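Side-chain contacts in predicted metal-dependent hydrolase of the TIM-barrel fold (Lactobacillus casei, PDB 2QPX), which is of unknown physiological function but binds zinc ions in a TIM-barrel fold and is probably a hydrolase of the amidohydrolase type: residues A[20-25]-A[117-122]; A[83-88]-A[321-326]; A[213-218]-A[256-261]; A[245-250]-A[277-282]. All blocks are in the same frame, centred on the assembly; numbering follows the deposited sequence.

Contact 1: residues A[20-25]-A[117-122]; sequences HFLIDG and AELVGI. With ZN (zinc ion), chain B; EDO (1,2-ethanediol), chain L.
D24 lies two residues beyond L22, the residue that meets L119 and V120, and its OD2 accepts a 2.6 Å hydrogen bond from O2 of a bound 1,2-ethanediol. OD1 of the same D24 carboxylate forms a salt bridge with K26. The whole segment 20-25 is the loop after the first strand, 14-19, of the TIM barrel. H18 and H20 form the His-x-His pair that in amidohydrolases marks the end of this strand. NE2 of H20 binds the zinc ion at 2.1 Å, and a water binds the same metal at 2.1 Å. H18, D318 and the carboxylated K167 complete the site. With an alanine in place of D24, K26 would probably be left without its charged mate in this loop, and the ethanediol hydroxyl would lose its acceptor. L22, between these two polar ends, turns away from the metal and into a largely buried apolar contact with the end of helix 113-120. CG of L22 stands anti to the carbonyl carbon (chi1 -61°), and the extended chi2 of 163° carries CD1 forward as the touching atom. One methyl thus serves two residues of the helix end. N86 of helix 79-92 packs on both leucines, and Y82 on L119. The helix stops just behind the contact. G121 has positive phi, and its N still bonds A117 O at 2.8 Å. Side chains cross at a slant here, with CD1 of L22 lying 3.5 Å from V120 CG1 and 3.6 Å from L119 CD2.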
# COMPACT_ATOMS: atom_id res chain seq x y z
N HIS A 20 -17.83 -20.43 -6.11
CA HIS A 20 -19.25 -20.15 -6.06
C HIS A 20 -20.02 -20.87 -7.20
O HIS A 20 -19.45 -21.35 -8.20
CB HIS A 20 -19.47 -18.65 -6.14
CG HIS A 20 -18.97 -17.91 -4.93
ND1 HIS A 20 -19.57 -18.03 -3.70
CD2 HIS A 20 -17.93 -17.05 -4.76
CE1 HIS A 20 -18.89 -17.31 -2.81
NE2 HIS A 20 -17.89 -16.70 -3.43
N PHE A 21 -21.33 -20.99 -7.01
CA PHE A 21 -22.18 -21.66 -7.97
C PHE A 21 -22.06 -21.08 -9.37
O PHE A 21 -21.95 -19.86 -9.58
CB PHE A 21 -23.64 -21.52 -7.61
CG PHE A 21 -24.05 -22.18 -6.33
CD1 PHE A 21 -23.97 -23.53 -6.15
CD2 PHE A 21 -24.58 -21.42 -5.30
CE1 PHE A 21 -24.43 -24.14 -4.98
CE2 PHE A 21 -25.02 -22.02 -4.14
CZ PHE A 21 -24.94 -23.37 -3.99
N LEU A 22 -22.17 -21.99 -10.34
CA LEU A 22 -22.42 -21.63 -11.73
C LEU A 22 -23.90 -21.39 -11.99
O LEU A 22 -24.75 -21.80 -11.20
CB LEU A 22 -21.89 -22.75 -12.67
CG LEU A 22 -20.38 -23.03 -12.60
CD1 LEU A 22 -20.08 -24.41 -13.27
CD2 LEU A 22 -19.61 -21.94 -13.32
N ILE A 23 -24.19 -20.75 -13.12
CA ILE A 23 -25.55 -20.56 -13.58
C ILE A 23 -25.88 -21.45 -14.77
O ILE A 23 -25.02 -22.05 -15.40
CB ILE A 23 -25.85 -19.07 -13.92
CG1 ILE A 23 -25.20 -18.64 -15.24
CG2 ILE A 23 -25.52 -18.15 -12.70
CD1 ILE A 23 -25.67 -17.28 -15.75
N ASP A 24 -27.18 -21.59 -15.00
CA ASP A 24 -27.76 -22.29 -16.15
C ASP A 24 -27.19 -21.78 -17.47
O ASP A 24 -27.32 -20.60 -17.77
CB ASP A 24 -29.29 -22.09 -16.07
CG ASP A 24 -30.09 -22.86 -17.12
OD1 ASP A 24 -29.53 -23.45 -18.03
OD2 ASP A 24 -31.32 -22.86 -16.98
N GLY A 25 -26.55 -22.68 -18.22
CA GLY A 25 -25.90 -22.35 -19.49
C GLY A 25 -26.88 -21.89 -20.57
O GLY A 25 -26.48 -21.26 -21.54
N ALA A 117 -21.06 -31.08 -10.04
CA ALA A 117 -19.96 -32.02 -10.23
C ALA A 117 -20.04 -32.71 -11.62
O ALA A 117 -19.02 -32.89 -12.31
CB ALA A 117 -19.90 -33.05 -9.09
N GLU A 118 -21.25 -33.06 -12.05
CA GLU A 118 -21.45 -33.67 -13.39
C GLU A 118 -21.07 -32.68 -14.50
O GLU A 118 -20.44 -33.05 -15.53
CB GLU A 118 -22.89 -34.18 -13.62
CG GLU A 118 -23.15 -34.52 -15.12
CD GLU A 118 -24.45 -35.25 -15.45
OE1 GLU A 118 -25.09 -35.77 -14.49
OE2 GLU A 118 -24.78 -35.32 -16.68
N LEU A 119 -21.48 -31.44 -14.32
CA LEU A 119 -21.24 -30.39 -15.28
C LEU A 119 -19.75 -30.12 -15.50
O LEU A 119 -19.29 -29.96 -16.64
CB LEU A 119 -21.96 -29.12 -14.79
CG LEU A 119 -21.87 -27.96 -15.74
CD1 LEU A 119 -22.76 -28.22 -17.05
CD2 LEU A 119 -22.26 -26.69 -14.99
N VAL A 120 -18.98 -30.06 -14.41
CA VAL A 120 -17.59 -29.63 -14.46
C VAL A 120 -16.61 -30.81 -14.53
O VAL A 120 -15.46 -30.63 -14.89
CB VAL A 120 -17.26 -28.64 -13.30
CG1 VAL A 120 -18.18 -27.40 -13.38
CG2 VAL A 120 -17.33 -29.29 -11.92
N GLY A 121 -17.08 -32.00 -14.13
CA GLY A 121 -16.30 -33.23 -14.22
C GLY A 121 -15.38 -33.57 -13.06
O GLY A 121 -14.50 -34.45 -13.19
N ILE A 122 -15.58 -32.89 -11.92
CA ILE A 122 -14.73 -33.04 -10.75
C ILE A 122 -15.61 -32.92 -9.52
O ILE A 122 -16.70 -32.37 -9.58
CB ILE A 122 -13.57 -32.00 -10.74
CG1 ILE A 122 -14.08 -30.57 -10.86
CG2 ILE A 122 -12.52 -32.31 -11.86
CD1 ILE A 122 -13.03 -29.47 -10.68
ZN ZN B . -16.43 -15.61 -2.42
C1 EDO L . -33.23 -19.46 -18.24
O1 EDO L . -33.14 -18.18 -18.87
C2 EDO L . -32.91 -20.55 -19.25
O2 EDO L . -33.08 -21.86 -18.67
O HOH W 1 -16.38 -13.56 -2.65

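Contact 2: residues A[83-88]-A[321-326]; sequences ATYNHR and TYPEMY
Y85 reaches from helix 79-92 to P323 and E324 at the start of helix 323-342. At CB the chain turns so that CG is anti to the backbone N (chi1 -174°), which sends the ring across to the other segment. The proline then meets the ring along CD2 and CE2. CD2 of Y85 is 3.8 Å from P323 CG, and CE2 of Y85 is 3.7 Å from the same atom. Beyond CZ, Y85 OH donates a 2.6 Å hydrogen bond to E324 OE2. The oxygen is met from above the carboxylate plane, 60° out of it. A bend at chi2 of E324 (87°) brings the carboxylate to the ring edge. R30 makes a salt bridge to the same OE2, so this buried oxygen has two partners. The contact joins two helices of the TIM-barrel protein, and 323-342 is the helix that follows the last barrel strand, 313-314. With a phenylalanine in place of Y85, E324 OE2 would probably lose its hydroxyl donor and be left with R30 alone of the two. N86, the next residue, lies across the proline. Its OD1 sits 3.3 Å from P323 CB, buried and with no hydrogen-bond partner in the model. The other end of this amide is tied down, because N86 ND2 bonds Y82 O one turn earlier in its own helix.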
# COMPACT_ATOMS: atom_id res chain seq x y z
N ALA A 83 -21.98 -28.86 -20.55
CA ALA A 83 -21.09 -29.77 -19.86
C ALA A 83 -19.77 -29.92 -20.64
O ALA A 83 -18.69 -29.89 -20.05
CB ALA A 83 -21.77 -31.15 -19.63
N THR A 84 -19.85 -30.09 -21.95
CA THR A 84 -18.64 -30.17 -22.77
C THR A 84 -17.74 -28.94 -22.58
O THR A 84 -16.54 -29.07 -22.38
CB THR A 84 -19.01 -30.29 -24.29
OG1 THR A 84 -19.72 -31.52 -24.49
CG2 THR A 84 -17.76 -30.26 -25.18
N TYR A 85 -18.37 -27.80 -22.62
CA TYR A 85 -17.67 -26.50 -22.50
C TYR A 85 -17.00 -26.33 -21.13
O TYR A 85 -15.82 -26.00 -21.03
CB TYR A 85 -18.66 -25.38 -22.74
CG TYR A 85 -18.05 -24.00 -22.79
CD1 TYR A 85 -17.08 -23.67 -23.75
CD2 TYR A 85 -18.41 -23.02 -21.88
CE1 TYR A 85 -16.52 -22.42 -23.80
CE2 TYR A 85 -17.83 -21.74 -21.93
CZ TYR A 85 -16.89 -21.46 -22.90
OH TYR A 85 -16.29 -20.21 -22.95
N ASN A 86 -17.76 -26.61 -20.07
CA ASN A 86 -17.18 -26.63 -18.71
C ASN A 86 -16.02 -27.63 -18.60
O ASN A 86 -14.96 -27.31 -18.07
CB ASN A 86 -18.26 -26.87 -17.66
CG ASN A 86 -19.02 -25.61 -17.31
OD1 ASN A 86 -18.60 -24.84 -16.44
ND2 ASN A 86 -20.13 -25.35 -18.01
N HIS A 87 -16.22 -28.85 -19.11
CA HIS A 87 -15.16 -29.85 -19.07
C HIS A 87 -13.89 -29.34 -19.77
O HIS A 87 -12.79 -29.60 -19.32
CB HIS A 87 -15.63 -31.18 -19.68
CG HIS A 87 -16.36 -32.08 -18.74
ND1 HIS A 87 -17.52 -31.70 -18.11
CD2 HIS A 87 -16.14 -33.37 -18.40
CE1 HIS A 87 -17.96 -32.71 -17.37
NE2 HIS A 87 -17.13 -33.73 -17.52
N ARG A 88 -14.05 -28.63 -20.88
CA ARG A 88 -12.88 -28.13 -21.62
C ARG A 88 -12.05 -27.15 -20.79
O ARG A 88 -10.83 -27.26 -20.72
CB ARG A 88 -13.31 -27.39 -22.88
CG ARG A 88 -13.78 -28.22 -24.00
CD ARG A 88 -14.12 -27.34 -25.21
NE ARG A 88 -14.56 -28.17 -26.30
CZ ARG A 88 -14.90 -27.70 -27.48
NH1 ARG A 88 -14.85 -26.41 -27.76
NH2 ARG A 88 -15.28 -28.57 -28.41
N THR A 321 -20.70 -18.32 -11.57
CA THR A 321 -21.56 -18.06 -12.73
C THR A 321 -21.16 -18.81 -14.00
O THR A 321 -21.94 -19.61 -14.51
CB THR A 321 -21.69 -16.51 -12.96
OG1 THR A 321 -22.25 -15.90 -11.79
CG2 THR A 321 -22.59 -16.18 -14.19
N TYR A 322 -19.96 -18.56 -14.51
CA TYR A 322 -19.49 -19.14 -15.73
C TYR A 322 -18.07 -19.64 -15.65
O TYR A 322 -17.25 -19.08 -14.93
CB TYR A 322 -19.59 -18.10 -16.84
CG TYR A 322 -20.96 -17.79 -17.43
CD1 TYR A 322 -21.90 -18.79 -17.68
CD2 TYR A 322 -21.30 -16.49 -17.78
CE1 TYR A 322 -23.10 -18.49 -18.31
CE2 TYR A 322 -22.49 -16.19 -18.42
CZ TYR A 322 -23.40 -17.20 -18.67
OH TYR A 322 -24.55 -16.85 -19.31
N PRO A 323 -17.73 -20.67 -16.44
CA PRO A 323 -16.40 -21.25 -16.36
C PRO A 323 -15.27 -20.33 -16.77
O PRO A 323 -14.14 -20.53 -16.32
CB PRO A 323 -16.48 -22.50 -17.24
CG PRO A 323 -17.59 -22.17 -18.23
CD PRO A 323 -18.60 -21.41 -17.39
N GLU A 324 -15.56 -19.32 -17.58
CA GLU A 324 -14.52 -18.33 -17.92
C GLU A 324 -13.90 -17.67 -16.70
O GLU A 324 -12.72 -17.33 -16.72
CB GLU A 324 -15.05 -17.23 -18.84
CG GLU A 324 -15.44 -17.68 -20.22
CD GLU A 324 -16.88 -18.20 -20.37
OE1 GLU A 324 -17.53 -18.57 -19.38
OE2 GLU A 324 -17.32 -18.33 -21.53
N MSE A 325 -14.71 -17.42 -15.67
CA MSE A 325 -14.18 -16.73 -14.52
C MSE A 325 -13.25 -17.67 -13.76
O MSE A 325 -12.24 -17.23 -13.21
CB MSE A 325 -15.30 -16.20 -13.62
CG MSE A 325 -14.84 -15.37 -12.42
SE MSE A 325 -16.29 -14.48 -11.54
CE MSE A 325 -15.26 -13.61 -10.10
N TYR A 326 -13.62 -18.96 -13.68
CA TYR A 326 -12.71 -19.94 -13.12
C TYR A 326 -11.41 -20.04 -13.93
O TYR A 326 -10.28 -20.04 -13.37
CB TYR A 326 -13.38 -21.32 -13.11
CG TYR A 326 -14.38 -21.54 -11.97
CD1 TYR A 326 -15.72 -21.19 -12.09
CD2 TYR A 326 -13.95 -22.08 -10.75
CE1 TYR A 326 -16.60 -21.40 -11.04
CE2 TYR A 326 -14.83 -22.31 -9.70
CZ TYR A 326 -16.14 -21.99 -9.86
OH TYR A 326 -16.97 -22.24 -8.80

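Contact 3: residues A[213-218]-A[256-261]; sequences HVAPFI and KGLKVV
A215 on helix 204-221 and L258 in the turn before strand 260-264 come closest in backbone, with CA atoms 6.9 Å apart. The turn has a defined shape. G257, with phi 110°, is the C-prime residue of a Schellman motif that ends the preceding helix, where L258 N pairs with F253 O and G257 N with T254 O. L258 is the next residue, and its side chain carries the contact from this side. CG stands anti to the backbone N (chi1 -175°), and the two methyls divide their work. CD1 of L258 faces CG2 of I218 at 3.7 Å. The same CD1 also lies 4.0 Å from A215 O. CD2 of L258 rests against A215 CB at 4.1 Å, a looser touch. I218 and L258 meet at a slant, and I218 offers its CG2 branch. The side chains that meet are apolar, and all three residues are buried. Y249 and F253 of helix 247-253 pack on both A215 and L258, closing the cluster from the neighbouring helix. F166 touches I218 from a loop. L258 leads into strand 260-264, which pairs in parallel with strand 225-229. Its far end carries H264, a zinc ligand, so the contact sits at the opposite end of the strand from the metal. Helices 204-221 and 247-253, before and after strand 225-229, pack outside the parallel strands as in the helical layer of a TIM barrel.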
# COMPACT_ATOMS: atom_id res chain seq x y z
N HIS A 213 -18.00 -16.88 19.57
CA HIS A 213 -18.64 -18.06 20.14
C HIS A 213 -18.67 -19.29 19.25
O HIS A 213 -18.66 -20.40 19.77
CB HIS A 213 -20.01 -17.70 20.70
CG HIS A 213 -19.92 -16.90 21.95
ND1 HIS A 213 -20.11 -17.48 23.19
CD2 HIS A 213 -19.54 -15.62 22.19
CE1 HIS A 213 -19.93 -16.57 24.13
NE2 HIS A 213 -19.55 -15.44 23.57
N VAL A 214 -18.64 -19.15 17.93
CA VAL A 214 -18.60 -20.33 17.09
C VAL A 214 -17.18 -20.89 16.95
O VAL A 214 -17.02 -22.03 16.53
CB VAL A 214 -19.24 -20.14 15.69
CG1 VAL A 214 -20.73 -19.78 15.82
CG2 VAL A 214 -18.44 -19.17 14.82
N ALA A 215 -16.15 -20.10 17.23
CA ALA A 215 -14.77 -20.56 17.05
C ALA A 215 -14.51 -21.92 17.71
O ALA A 215 -13.96 -22.82 17.07
CB ALA A 215 -13.74 -19.46 17.44
N PRO A 216 -14.88 -22.09 19.00
CA PRO A 216 -14.65 -23.42 19.62
C PRO A 216 -15.41 -24.56 18.92
O PRO A 216 -14.92 -25.69 18.88
CB PRO A 216 -15.14 -23.23 21.05
CG PRO A 216 -15.37 -21.81 21.21
CD PRO A 216 -15.38 -21.10 19.96
N PHE A 217 -16.61 -24.28 18.41
CA PHE A 217 -17.38 -25.28 17.72
C PHE A 217 -16.69 -25.73 16.43
O PHE A 217 -16.77 -26.89 16.03
CB PHE A 217 -18.77 -24.81 17.32
CG PHE A 217 -19.56 -24.10 18.40
CD1 PHE A 217 -19.39 -24.37 19.74
CD2 PHE A 217 -20.59 -23.24 18.03
CE1 PHE A 217 -20.18 -23.72 20.70
CE2 PHE A 217 -21.35 -22.58 18.99
CZ PHE A 217 -21.14 -22.85 20.31
N ILE A 218 -16.04 -24.77 15.75
CA ILE A 218 -15.36 -25.01 14.50
C ILE A 218 -14.06 -25.79 14.79
O ILE A 218 -13.77 -26.78 14.08
CB ILE A 218 -15.08 -23.69 13.73
CG1 ILE A 218 -16.45 -23.07 13.33
CG2 ILE A 218 -14.09 -23.92 12.56
CD1 ILE A 218 -16.36 -21.64 12.67
N LYS A 256 -5.26 -21.82 19.75
CA LYS A 256 -6.18 -22.86 20.16
C LYS A 256 -6.50 -23.85 19.06
O LYS A 256 -7.23 -24.80 19.27
CB LYS A 256 -7.49 -22.26 20.69
CG LYS A 256 -7.27 -21.42 21.92
CD LYS A 256 -8.59 -21.07 22.58
CE LYS A 256 -8.40 -20.63 24.03
NZ LYS A 256 -9.62 -19.87 24.46
N GLY A 257 -6.00 -23.60 17.85
CA GLY A 257 -6.15 -24.54 16.78
C GLY A 257 -7.10 -24.13 15.68
O GLY A 257 -7.31 -24.90 14.76
N LEU A 258 -7.68 -22.93 15.74
CA LEU A 258 -8.58 -22.48 14.68
C LEU A 258 -7.77 -22.19 13.42
O LEU A 258 -6.82 -21.43 13.46
CB LEU A 258 -9.35 -21.22 15.09
CG LEU A 258 -10.41 -20.71 14.10
CD1 LEU A 258 -11.59 -21.66 14.07
CD2 LEU A 258 -10.85 -19.26 14.49
N LYS A 259 -8.19 -22.83 12.33
CA LYS A 259 -7.55 -22.62 11.04
C LYS A 259 -8.32 -21.54 10.28
O LYS A 259 -9.47 -21.73 9.91
CB LYS A 259 -7.47 -23.95 10.29
CG LYS A 259 -6.49 -24.92 10.97
CD LYS A 259 -6.94 -26.36 10.92
CE LYS A 259 -5.86 -27.24 11.51
NZ LYS A 259 -6.09 -28.66 11.30
N VAL A 260 -7.69 -20.38 10.14
CA VAL A 260 -8.33 -19.20 9.56
C VAL A 260 -7.75 -18.97 8.17
O VAL A 260 -6.53 -19.03 7.97
CB VAL A 260 -8.08 -17.95 10.43
CG1 VAL A 260 -8.61 -16.65 9.78
CG2 VAL A 260 -8.67 -18.16 11.84
N VAL A 261 -8.65 -18.74 7.21
CA VAL A 261 -8.25 -18.48 5.82
C VAL A 261 -8.75 -17.14 5.36
O VAL A 261 -9.95 -16.88 5.37
CB VAL A 261 -8.69 -19.56 4.86
CG1 VAL A 261 -7.96 -19.39 3.51
CG2 VAL A 261 -8.43 -20.95 5.44

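Contact 4: residues A[245-250]-A[277-282]; sequences LMRDYL and SVFPNL
F279 is packed on L250 in the buried part of the contact, while R247 lies on the more exposed margin. L250 CB lies over one face of the F279 ring, 3.9 Å from its centroid and 16° off the ring normal, a CH-pi contact. L250 CB is also 3.8 Å from F279 CE1, set toward the rim. F279 CG is anti to its carbonyl carbon (chi1 -75°), which points the ring at helix 247-253. Between the two leucines the fit is less close. L250 CD2 and L282 CD2 are 4.2 Å apart, and L282 was modelled in two conformers, so that touch is less certain. V260 of strand 260-264 packs on both leucines. The other margin of the ring meets the base of R247. CG of R247 comes to the ring edge, near its plane, 3.7 Å from F279 CZ, and the two side chains cross at about a right angle. R247 is partly exposed and is also modelled twice. Its chain bends at chi3 (60°), and in one of its two conformers R247 NH1 bonds A234 O of the second subunit. The guanidinium thus reaches the subunit interface in that conformer, while its aliphatic part borders the core. F279 comes after helix 269-278 and before strand 282-285. That helix links the parallel strands 260-264 and 282-285, a beta-alpha-beta crossover as in TIM barrels; the link after its helix packs on helix 247-253 through F279.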
# COMPACT_ATOMS: atom_id res chain seq x y z
N LEU A 245 -6.82 -5.59 11.46
CA LEU A 245 -7.86 -5.31 12.43
C LEU A 245 -8.36 -6.59 13.13
O LEU A 245 -8.98 -6.52 14.20
CB LEU A 245 -9.01 -4.55 11.78
CG LEU A 245 -8.69 -3.16 11.22
CD1 LEU A 245 -9.82 -2.64 10.32
CD2 LEU A 245 -8.34 -2.21 12.34
N MSE A 246 -8.04 -7.76 12.55
CA MSE A 246 -8.42 -9.06 13.10
C MSE A 246 -7.47 -9.57 14.17
O MSE A 246 -7.63 -10.68 14.64
CB MSE A 246 -8.47 -10.15 12.01
CG MSE A 246 -9.48 -9.89 10.94
SE MSE A 246 -9.40 -11.21 9.60
CE MSE A 246 -9.98 -12.64 10.58
N ARG A 247 -6.42 -8.82 14.48
CA ARG A 247 -5.36 -9.37 15.34
C ARG A 247 -5.88 -9.91 16.68
O ARG A 247 -5.43 -10.95 17.10
CB ARG A 247 -4.24 -8.35 15.53
CG ARG A 247 -2.93 -8.93 16.10
CD ARG A 247 -1.85 -7.83 16.26
NE ARG A 247 -2.31 -6.79 17.17
CZ ARG A 247 -1.89 -6.61 18.41
NH1 ARG A 247 -0.91 -7.34 18.92
NH2 ARG A 247 -2.42 -5.64 19.15
N ASP A 248 -6.84 -9.24 17.34
CA ASP A 248 -7.27 -9.77 18.62
C ASP A 248 -7.97 -11.13 18.47
O ASP A 248 -7.74 -12.02 19.29
CB ASP A 248 -8.11 -8.74 19.39
CG ASP A 248 -7.32 -7.46 19.76
OD1 ASP A 248 -6.06 -7.44 19.82
OD2 ASP A 248 -8.01 -6.46 20.04
N TYR A 249 -8.77 -11.29 17.42
CA TYR A 249 -9.42 -12.55 17.16
C TYR A 249 -8.37 -13.62 16.85
O TYR A 249 -8.50 -14.74 17.32
CB TYR A 249 -10.40 -12.41 16.00
CG TYR A 249 -11.30 -13.58 15.73
CD1 TYR A 249 -12.49 -13.74 16.43
CD2 TYR A 249 -10.98 -14.52 14.74
CE1 TYR A 249 -13.36 -14.77 16.19
CE2 TYR A 249 -11.84 -15.57 14.49
CZ TYR A 249 -13.05 -15.71 15.21
OH TYR A 249 -13.89 -16.76 14.91
N LEU A 250 -7.37 -13.28 16.05
CA LEU A 250 -6.34 -14.25 15.67
C LEU A 250 -5.54 -14.69 16.92
O LEU A 250 -5.23 -15.86 17.09
CB LEU A 250 -5.40 -13.66 14.62
CG LEU A 250 -6.01 -13.32 13.28
CD1 LEU A 250 -5.03 -12.66 12.29
CD2 LEU A 250 -6.72 -14.55 12.71
N SER A 277 3.04 -15.03 8.47
CA SER A 277 4.39 -15.21 8.95
C SER A 277 4.53 -15.20 10.47
O SER A 277 5.56 -15.65 10.97
CB SER A 277 5.35 -14.18 8.33
OG SER A 277 5.34 -12.90 8.98
N VAL A 278 3.52 -14.70 11.18
CA VAL A 278 3.62 -14.57 12.66
C VAL A 278 2.50 -15.27 13.43
O VAL A 278 2.61 -15.40 14.64
CB VAL A 278 3.80 -13.10 13.11
CG1 VAL A 278 5.12 -12.49 12.58
CG2 VAL A 278 2.60 -12.23 12.69
N PHE A 279 1.42 -15.71 12.78
CA PHE A 279 0.39 -16.50 13.43
C PHE A 279 0.37 -17.94 12.96
O PHE A 279 0.48 -18.17 11.76
CB PHE A 279 -1.03 -15.89 13.21
CG PHE A 279 -1.28 -14.65 14.02
CD1 PHE A 279 -1.70 -14.77 15.34
CD2 PHE A 279 -1.03 -13.40 13.51
CE1 PHE A 279 -1.88 -13.63 16.13
CE2 PHE A 279 -1.23 -12.26 14.28
CZ PHE A 279 -1.65 -12.39 15.58
N PRO A 280 0.14 -18.88 13.86
CA PRO A 280 -0.08 -20.26 13.44
C PRO A 280 -1.40 -20.36 12.74
O PRO A 280 -2.27 -19.53 12.98
CB PRO A 280 -0.12 -21.04 14.75
CG PRO A 280 -0.55 -20.05 15.75
CD PRO A 280 -0.02 -18.71 15.32
N ASN A 281 -1.55 -21.35 11.88
CA ASN A 281 -2.86 -21.77 11.37
C ASN A 281 -3.55 -20.67 10.56
O ASN A 281 -4.77 -20.61 10.50
CB ASN A 281 -3.76 -22.22 12.53
CG ASN A 281 -3.22 -23.41 13.26
OD1 ASN A 281 -2.78 -24.37 12.64
ND2 ASN A 281 -3.26 -23.36 14.58
N LEU A 282 -2.76 -19.79 9.94
CA LEU A 282 -3.32 -18.64 9.21
C LEU A 282 -2.88 -18.72 7.76
O LEU A 282 -1.69 -18.65 7.44
CB LEU A 282 -2.90 -17.30 9.82
CG LEU A 282 -3.63 -16.05 9.27
CD1 LEU A 282 -3.08 -15.55 7.92
CD2 LEU A 282 -5.15 -16.29 9.19

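In the fold
From the N terminus, contact 1 ties the loop after strand 14-19 to helix 113-120. Before it closes, contact 2 opens on helix 79-92, so the two cross. Contact 2 closes only at the start of helix 323-342, and contacts 3 and 4 fall within this long interval. Contact 3 binds helix 204-221 to the entry of strand 260-264. Contact 4 starts on helix 247-253 before contact 3 closes and ends at 277-282, so these two cross as well. Contacts 1 and 2 meet through H20 O and Y326 OH, contacts 3 and 4 through V260 N and N281 O. The two pairs lie 30 to 35 Å apart between centres.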